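Local coordinates for cell division control protein 73 (Saccharomyces cerevisiae, PDB 3V46) that serves, as a subunit of the PAF1 complex, in RNA polymerase II transcription elongation and histone modification, here represented by its C-terminal Ras-like domain, at residues 25-34 with 41-50; 84-92 with 160-169. All coordinates share one frame; numbering follows the deposited sequence.

Overall arrangement
This is the C-terminal domain of the protein, a Ras-like fold with a six-stranded mixed sheet. From the N terminus, strand 16-18 leads into the loop that enters helix 32-38. Contact 1 closes here: 41-50, in the loop before strand 54-59, folds back on 25-34. Contact 2 comes later and is long in sequence. It joins 84-92, carrying strand 88-92 beside strand 16-18, to 160-169 at the end of helix 149-166. The two follow in series, neither nested nor crossed, with centres about 23 Å apart on opposite sides of the chain's centre. Phe92 links them, since its ring packs on Leu27 and Ile32.

Contact 1 of 2, residues 25-34 with 41-50; sequences SILTVANIKQ and YVNPRNLPSV
Asn31 reaches Val42 with its side-chain amide and holds the two loops together. Its ND2 donates to Val42 O at 2.8 Å. The bond is nearly straight (174°) and lies in the amide plane. Beside it a water donates to Asn31 O and accepts from Val42 N. The second N-H of ND2 goes to Ile26 O. The other end of the amide, OD1, accepts from Thr28 N at 2.8 Å. Three bonds therefore fix the amide's rotation. Asn31 CG sits between its backbone N and carbonyl carbon (chi1 71°), which turns the amide back over its own loop. Ile26 O has a second donor, Tyr41 OH, at 2.8 Å. This oxygen lies at the edge of the Tyr41 ring, near its plane, as does Leu27 CD2. Pro44 packs beside the Asn31 amide, and its CB is 3.5 Å from Thr28 OG1.

Asn31 is also the N-cap residue of helix 32-38, but its side chain makes no capping bond. It is spent on the loops before and after the helix of this Ras-like domain. Just ahead, Thr28 OG1 accepts from Ala30 N in an ST turn. Ile26 packs on Phe120, Phe122 and Leu141, which ties this close-fitting end to the sheet.

Leu47 CD1 touches Asn31 CB at 3.6 Å, while Leu47 CD2 meets the amide nitrogen of Gln34 from the opposite direction. Toward Val50 the fit is looser and the loop more exposed. Val50 CB is 4.1 Å from Val29 CG2. Here a water bridges Ala30 O and Pro48 O, donating to both.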
# COMPACT_ATOMS: atom_id res chain seq x y z
N SER A 25 7.75 -9.71 3.68
CA SER A 25 7.00 -8.45 3.79
C SER A 25 7.07 -7.87 5.18
O SER A 25 6.84 -8.57 6.16
CB SER A 25 5.54 -8.68 3.43
OG SER A 25 5.40 -8.93 2.05
N ILE A 26 7.38 -6.58 5.28
CA ILE A 26 7.39 -5.94 6.59
C ILE A 26 6.04 -5.31 6.91
O ILE A 26 5.72 -5.16 8.08
CB ILE A 26 8.59 -4.96 6.81
CG1 ILE A 26 8.45 -3.68 6.01
CG2 ILE A 26 9.92 -5.66 6.52
CD1 ILE A 26 9.61 -2.70 6.27
N LEU A 27 5.26 -4.98 5.87
CA LEU A 27 3.88 -4.51 6.04
C LEU A 27 2.91 -5.45 5.33
O LEU A 27 3.12 -5.80 4.17
CB LEU A 27 3.70 -3.09 5.49
CG LEU A 27 4.34 -1.95 6.27
CD1 LEU A 27 4.17 -0.62 5.52
CD2 LEU A 27 3.73 -1.85 7.66
N THR A 28 1.88 -5.88 6.06
CA THR A 28 0.85 -6.77 5.51
C THR A 28 -0.51 -6.31 6.03
O THR A 28 -0.59 -5.41 6.85
CB THR A 28 1.06 -8.20 5.97
OG1 THR A 28 0.70 -8.30 7.35
CG2 THR A 28 2.52 -8.61 5.80
N VAL A 29 -1.59 -6.94 5.57
CA VAL A 29 -2.91 -6.57 6.11
C VAL A 29 -2.98 -6.79 7.62
O VAL A 29 -3.82 -6.18 8.28
CB VAL A 29 -4.10 -7.31 5.45
CG1 VAL A 29 -4.34 -6.80 4.05
CG2 VAL A 29 -3.91 -8.83 5.47
N ALA A 30 -2.11 -7.63 8.17
CA ALA A 30 -2.17 -7.92 9.60
C ALA A 30 -1.67 -6.78 10.47
O ALA A 30 -2.11 -6.65 11.62
CB ALA A 30 -1.44 -9.21 9.94
N ASN A 31 -0.76 -5.95 9.95
CA ASN A 31 -0.19 -4.87 10.75
C ASN A 31 -0.37 -3.48 10.16
O ASN A 31 0.10 -2.49 10.72
CB ASN A 31 1.30 -5.12 11.05
CG ASN A 31 2.20 -4.97 9.83
OD1 ASN A 31 1.73 -4.90 8.71
ND2 ASN A 31 3.50 -4.95 10.06
N ILE A 32 -1.09 -3.38 9.05
CA ILE A 32 -1.20 -2.11 8.36
C ILE A 32 -2.06 -1.10 9.11
O ILE A 32 -1.80 0.08 9.06
CB ILE A 32 -1.72 -2.30 6.91
CG1 ILE A 32 -1.51 -1.01 6.09
CG2 ILE A 32 -3.18 -2.73 6.89
CD1 ILE A 32 -0.07 -0.64 5.85
N LYS A 33 -3.10 -1.55 9.81
CA LYS A 33 -3.93 -0.61 10.55
C LYS A 33 -3.13 0.02 11.69
O LYS A 33 -3.16 1.23 11.88
CB LYS A 33 -5.18 -1.31 11.07
CG LYS A 33 -6.16 -0.39 11.74
CD LYS A 33 -7.40 -1.15 12.20
CE LYS A 33 -8.03 -1.91 11.06
NZ LYS A 33 -9.38 -2.45 11.45
N GLN A 34 -2.41 -0.80 12.46
CA GLN A 34 -1.60 -0.27 13.55
C GLN A 34 -0.61 0.75 13.00
O GLN A 34 -0.37 1.80 13.60
CB GLN A 34 -0.84 -1.40 14.25
CG GLN A 34 -1.73 -2.40 14.94
CD GLN A 34 -1.15 -2.90 16.26
OE1 GLN A 34 -0.08 -2.47 16.68
NE2 GLN A 34 -1.87 -3.81 16.91
N TYR A 41 4.63 0.58 14.38
CA TYR A 41 5.10 -0.56 13.61
C TYR A 41 5.27 -1.81 14.47
O TYR A 41 5.96 -1.78 15.50
CB TYR A 41 6.42 -0.27 12.88
CG TYR A 41 6.81 -1.50 12.13
CD1 TYR A 41 6.21 -1.79 10.92
CD2 TYR A 41 7.68 -2.43 12.67
CE1 TYR A 41 6.50 -2.93 10.25
CE2 TYR A 41 7.98 -3.59 12.00
CZ TYR A 41 7.37 -3.84 10.79
OH TYR A 41 7.64 -4.99 10.12
N VAL A 42 4.67 -2.91 14.03
CA VAL A 42 4.76 -4.19 14.73
C VAL A 42 5.01 -5.30 13.73
O VAL A 42 4.42 -5.31 12.66
CB VAL A 42 3.43 -4.51 15.46
CG1 VAL A 42 3.51 -5.86 16.16
CG2 VAL A 42 3.10 -3.40 16.45
N ASN A 43 5.90 -6.23 14.07
CA ASN A 43 6.14 -7.42 13.26
C ASN A 43 4.83 -8.12 12.93
O ASN A 43 4.08 -8.47 13.83
CB ASN A 43 7.04 -8.38 14.05
CG ASN A 43 7.51 -9.58 13.24
OD1 ASN A 43 6.80 -10.08 12.37
ND2 ASN A 43 8.71 -10.06 13.55
N PRO A 44 4.55 -8.33 11.64
CA PRO A 44 3.23 -8.84 11.26
C PRO A 44 2.94 -10.27 11.71
O PRO A 44 1.78 -10.66 11.82
CB PRO A 44 3.25 -8.76 9.73
CG PRO A 44 4.70 -8.80 9.37
CD PRO A 44 5.40 -8.07 10.46
N ARG A 45 3.98 -11.05 11.96
CA ARG A 45 3.79 -12.43 12.38
C ARG A 45 3.31 -12.50 13.84
O ARG A 45 2.76 -13.52 14.28
CB ARG A 45 5.08 -13.22 12.21
CG ARG A 45 4.92 -14.71 12.41
CD ARG A 45 6.22 -15.45 12.08
NE ARG A 45 6.08 -16.90 12.27
CZ ARG A 45 6.29 -17.53 13.42
NH1 ARG A 45 6.65 -16.84 14.50
NH2 ARG A 45 6.15 -18.85 13.50
N ASN A 46 3.47 -11.39 14.56
CA ASN A 46 3.13 -11.31 15.98
C ASN A 46 1.75 -10.71 16.25
O ASN A 46 1.44 -10.34 17.40
CB ASN A 46 4.21 -10.49 16.71
CG ASN A 46 5.56 -11.18 16.70
OD1 ASN A 46 5.67 -12.36 16.37
ND2 ASN A 46 6.60 -10.44 17.09
N LEU A 47 0.93 -10.62 15.21
CA LEU A 47 -0.44 -10.14 15.33
C LEU A 47 -1.40 -11.18 14.76
O LEU A 47 -0.99 -12.06 14.01
CB LEU A 47 -0.62 -8.83 14.56
CG LEU A 47 0.04 -7.59 15.16
CD1 LEU A 47 0.02 -6.45 14.16
CD2 LEU A 47 -0.64 -7.17 16.45
N PRO A 48 -2.69 -11.09 15.13
CA PRO A 48 -3.72 -11.98 14.57
C PRO A 48 -3.79 -11.89 13.05
O PRO A 48 -3.74 -10.80 12.48
CB PRO A 48 -5.02 -11.43 15.17
CG PRO A 48 -4.61 -10.72 16.41
CD PRO A 48 -3.24 -10.18 16.16
N SER A 49 -3.91 -13.04 12.40
CA SER A 49 -4.12 -13.04 10.96
C SER A 49 -5.51 -12.46 10.65
O SER A 49 -6.39 -12.42 11.53
CB SER A 49 -3.96 -14.45 10.38
OG SER A 49 -4.95 -15.31 10.90
N VAL A 50 -5.69 -12.00 9.42
CA VAL A 50 -6.94 -11.42 8.97
C VAL A 50 -7.56 -12.42 7.99
O VAL A 50 -7.22 -12.43 6.82
CB VAL A 50 -6.68 -10.06 8.28
CG1 VAL A 50 -7.98 -9.37 7.89
CG2 VAL A 50 -5.85 -9.15 9.18
O HOH W 1 -3.97 -8.15 12.96
O HOH W 2 2.30 -2.17 12.37

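Contact 2 of 2, residues 84-92 with 160-169; sequences YWDRVVAIF and LEKELISRGY
Val89 meets Leu164 and Tyr169 at the apolar centre of the contact. Val89 CG1 lies 3.8 Å from Leu164 CD2. The same methyl is 4.0 Å from Tyr169 CE1. The Val89 and Leu164 side chains approach at a slant. Leu164 CD2 also rests over one face of the Tyr169 ring, offset toward the rim, so one methyl serves both neighbours. Further along the strand, Ala90 CB touches Leu160 CD1 at 4.0 Å.

Tyr169 is placed by the end of the helix. Gly168, with positive phi, closes it in a Schellman motif, and Tyr169 N bonds back to Leu164 O.

Outward from the valine, Glu163 CG comes within 3.9 Å of Val89 O. Arg167 forms the polar edge. Its chain bends at chi2 (-92°) and again at chi3, which brings the guanidinium to the backbone carbonyls of 84-92. NH1 donates to Val88 O at 3.0 Å, with an N-H...O angle of 159°. Waters complete the edge. One donates to both Val89 O and Glu163 OE2 and accepts from Arg167 NH1, so it links the two charged side chains. Another donates to Trp85 O and Val88 O and accepts from NH2. A third joins Asp86 O to Tyr169 OH.

Strand 88-92 and helix 160-166 run at 145°, closer to antiparallel than parallel, with axes 9.1 Å apart. The helix lies against the sheet: Leu160 and Leu164 reach Phe70 of strand 68-73, Leu160 also touches Tyr118, and the strand itself pairs with 16-18 and 116-122.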
# COMPACT_ATOMS: atom_id res chain seq x y z
N TYR A 84 -13.40 -2.53 -10.99
CA TYR A 84 -12.77 -2.53 -9.68
C TYR A 84 -11.32 -2.09 -9.83
O TYR A 84 -10.76 -1.43 -8.95
CB TYR A 84 -12.80 -3.92 -9.04
CG TYR A 84 -14.07 -4.26 -8.29
CD1 TYR A 84 -14.22 -3.90 -6.95
CD2 TYR A 84 -15.10 -4.96 -8.90
CE1 TYR A 84 -15.37 -4.22 -6.26
CE2 TYR A 84 -16.25 -5.27 -8.21
CZ TYR A 84 -16.38 -4.90 -6.89
OH TYR A 84 -17.53 -5.22 -6.20
N TRP A 85 -10.69 -2.46 -10.93
CA TRP A 85 -9.29 -2.12 -11.14
C TRP A 85 -9.06 -0.62 -11.25
O TRP A 85 -7.99 -0.13 -10.89
CB TRP A 85 -8.73 -2.85 -12.36
CG TRP A 85 -8.45 -4.26 -12.03
CD1 TRP A 85 -9.19 -5.35 -12.37
CD2 TRP A 85 -7.37 -4.73 -11.23
NE1 TRP A 85 -8.62 -6.49 -11.84
CE2 TRP A 85 -7.50 -6.13 -11.13
CE3 TRP A 85 -6.29 -4.11 -10.59
CZ2 TRP A 85 -6.60 -6.91 -10.41
CZ3 TRP A 85 -5.41 -4.89 -9.88
CH2 TRP A 85 -5.56 -6.27 -9.81
N ASP A 86 -10.05 0.12 -11.72
CA ASP A 86 -9.93 1.57 -11.84
C ASP A 86 -9.89 2.23 -10.47
O ASP A 86 -9.50 3.40 -10.35
CB ASP A 86 -11.09 2.17 -12.63
CG ASP A 86 -11.11 1.72 -14.07
OD1 ASP A 86 -10.02 1.50 -14.64
OD2 ASP A 86 -12.22 1.59 -14.64
N ARG A 87 -10.30 1.49 -9.44
CA ARG A 87 -10.39 1.99 -8.07
C ARG A 87 -9.09 1.80 -7.30
O ARG A 87 -8.96 2.30 -6.19
CB ARG A 87 -11.52 1.29 -7.32
CG ARG A 87 -12.92 1.63 -7.83
CD ARG A 87 -13.97 0.68 -7.29
NE ARG A 87 -14.03 0.67 -5.83
CZ ARG A 87 -14.76 -0.18 -5.12
NH1 ARG A 87 -15.52 -1.09 -5.73
NH2 ARG A 87 -14.75 -0.13 -3.80
N VAL A 88 -8.14 1.07 -7.87
CA VAL A 88 -6.88 0.79 -7.17
C VAL A 88 -6.02 2.05 -7.23
O VAL A 88 -5.66 2.52 -8.31
CB VAL A 88 -6.16 -0.42 -7.79
CG1 VAL A 88 -4.77 -0.60 -7.19
CG2 VAL A 88 -6.97 -1.68 -7.59
N VAL A 89 -5.70 2.59 -6.06
CA VAL A 89 -4.97 3.86 -5.96
C VAL A 89 -3.55 3.69 -5.44
O VAL A 89 -2.72 4.58 -5.59
CB VAL A 89 -5.72 4.89 -5.07
CG1 VAL A 89 -7.07 5.24 -5.68
CG2 VAL A 89 -5.89 4.38 -3.66
N ALA A 90 -3.26 2.55 -4.82
CA ALA A 90 -1.91 2.27 -4.34
C ALA A 90 -1.69 0.78 -4.29
O ALA A 90 -2.61 0.01 -3.99
CB ALA A 90 -1.68 2.89 -2.97
N ILE A 91 -0.45 0.39 -4.56
CA ILE A 91 -0.02 -1.00 -4.55
C ILE A 91 1.27 -1.09 -3.76
O ILE A 91 2.27 -0.44 -4.10
CB ILE A 91 0.19 -1.53 -5.98
CG1 ILE A 91 -1.14 -1.45 -6.77
CG2 ILE A 91 0.71 -2.96 -5.96
CD1 ILE A 91 -1.01 -1.79 -8.22
N PHE A 92 1.24 -1.87 -2.68
CA PHE A 92 2.45 -2.21 -1.95
C PHE A 92 3.05 -3.43 -2.61
O PHE A 92 2.35 -4.41 -2.86
CB PHE A 92 2.15 -2.52 -0.48
CG PHE A 92 1.79 -1.31 0.35
CD1 PHE A 92 0.99 -0.31 -0.15
CD2 PHE A 92 2.25 -1.19 1.63
CE1 PHE A 92 0.66 0.79 0.63
CE2 PHE A 92 1.92 -0.10 2.41
CZ PHE A 92 1.12 0.88 1.92
N LEU A 160 0.04 9.72 -0.39
CA LEU A 160 -1.19 9.14 -0.91
C LEU A 160 -2.24 10.23 -1.19
O LEU A 160 -2.97 10.16 -2.17
CB LEU A 160 -1.71 8.10 0.07
CG LEU A 160 -2.92 7.30 -0.42
CD1 LEU A 160 -2.63 6.62 -1.76
CD2 LEU A 160 -3.30 6.27 0.62
N GLU A 161 -2.30 11.25 -0.33
CA GLU A 161 -3.22 12.37 -0.53
C GLU A 161 -2.97 13.02 -1.89
O GLU A 161 -3.90 13.30 -2.63
CB GLU A 161 -3.04 13.40 0.59
CG GLU A 161 -3.97 14.57 0.51
CD GLU A 161 -3.72 15.55 1.63
OE1 GLU A 161 -2.54 15.92 1.84
OE2 GLU A 161 -4.69 15.95 2.29
N LYS A 162 -1.70 13.26 -2.20
CA LYS A 162 -1.29 13.87 -3.46
C LYS A 162 -1.73 13.00 -4.63
O LYS A 162 -2.23 13.50 -5.65
CB LYS A 162 0.23 14.01 -3.45
CG LYS A 162 0.84 14.63 -4.69
CD LYS A 162 2.36 14.77 -4.53
CE LYS A 162 2.72 15.34 -3.15
NZ LYS A 162 4.20 15.42 -2.94
N GLU A 163 -1.57 11.70 -4.48
CA GLU A 163 -1.94 10.78 -5.53
C GLU A 163 -3.46 10.81 -5.74
O GLU A 163 -3.92 10.86 -6.87
CB GLU A 163 -1.45 9.36 -5.22
CG GLU A 163 -1.82 8.30 -6.25
CD GLU A 163 -1.17 8.52 -7.61
OE1 GLU A 163 -0.23 9.34 -7.71
OE2 GLU A 163 -1.59 7.85 -8.58
N LEU A 164 -4.23 10.82 -4.65
CA LEU A 164 -5.69 10.86 -4.76
C LEU A 164 -6.16 12.12 -5.48
O LEU A 164 -7.03 12.08 -6.35
CB LEU A 164 -6.35 10.77 -3.39
CG LEU A 164 -6.18 9.43 -2.68
CD1 LEU A 164 -6.76 9.50 -1.29
CD2 LEU A 164 -6.85 8.33 -3.48
N ILE A 165 -5.59 13.26 -5.11
CA ILE A 165 -5.97 14.52 -5.73
C ILE A 165 -5.66 14.46 -7.23
O ILE A 165 -6.46 14.92 -8.04
CB ILE A 165 -5.27 15.70 -5.03
CG1 ILE A 165 -5.91 15.93 -3.66
CG2 ILE A 165 -5.35 16.98 -5.87
CD1 ILE A 165 -5.11 16.82 -2.75
N SER A 166 -4.54 13.86 -7.59
CA SER A 166 -4.17 13.76 -9.00
C SER A 166 -5.10 12.82 -9.76
O SER A 166 -5.32 13.01 -10.96
CB SER A 166 -2.71 13.33 -9.17
OG SER A 166 -2.54 11.95 -8.96
N ARG A 167 -5.66 11.82 -9.07
CA ARG A 167 -6.59 10.87 -9.69
C ARG A 167 -8.03 11.39 -9.64
O ARG A 167 -8.96 10.68 -10.04
CB ARG A 167 -6.53 9.49 -9.03
CG ARG A 167 -5.15 8.84 -8.95
CD ARG A 167 -4.83 7.93 -10.13
NE ARG A 167 -5.94 7.07 -10.54
CZ ARG A 167 -6.06 5.77 -10.26
NH1 ARG A 167 -5.12 5.15 -9.56
NH2 ARG A 167 -7.11 5.10 -10.69
N GLY A 168 -8.22 12.60 -9.12
CA GLY A 168 -9.50 13.28 -9.22
C GLY A 168 -10.39 13.26 -7.99
O GLY A 168 -11.48 13.83 -8.01
N TYR A 169 -9.93 12.63 -6.93
CA TYR A 169 -10.68 12.61 -5.68
C TYR A 169 -10.74 14.05 -5.15
O TYR A 169 -9.76 14.79 -5.22
CB TYR A 169 -10.06 11.61 -4.68
CG TYR A 169 -10.18 10.15 -5.11
CD1 TYR A 169 -9.35 9.62 -6.09
CD2 TYR A 169 -11.14 9.31 -4.55
CE1 TYR A 169 -9.46 8.30 -6.50
CE2 TYR A 169 -11.26 7.98 -4.95
CZ TYR A 169 -10.42 7.48 -5.94
OH TYR A 169 -10.53 6.17 -6.37
O HOH W 3 -6.36 2.14 -11.02
O HOH W 4 -9.67 5.79 -8.97
O HOH W 5 -2.70 5.60 -8.01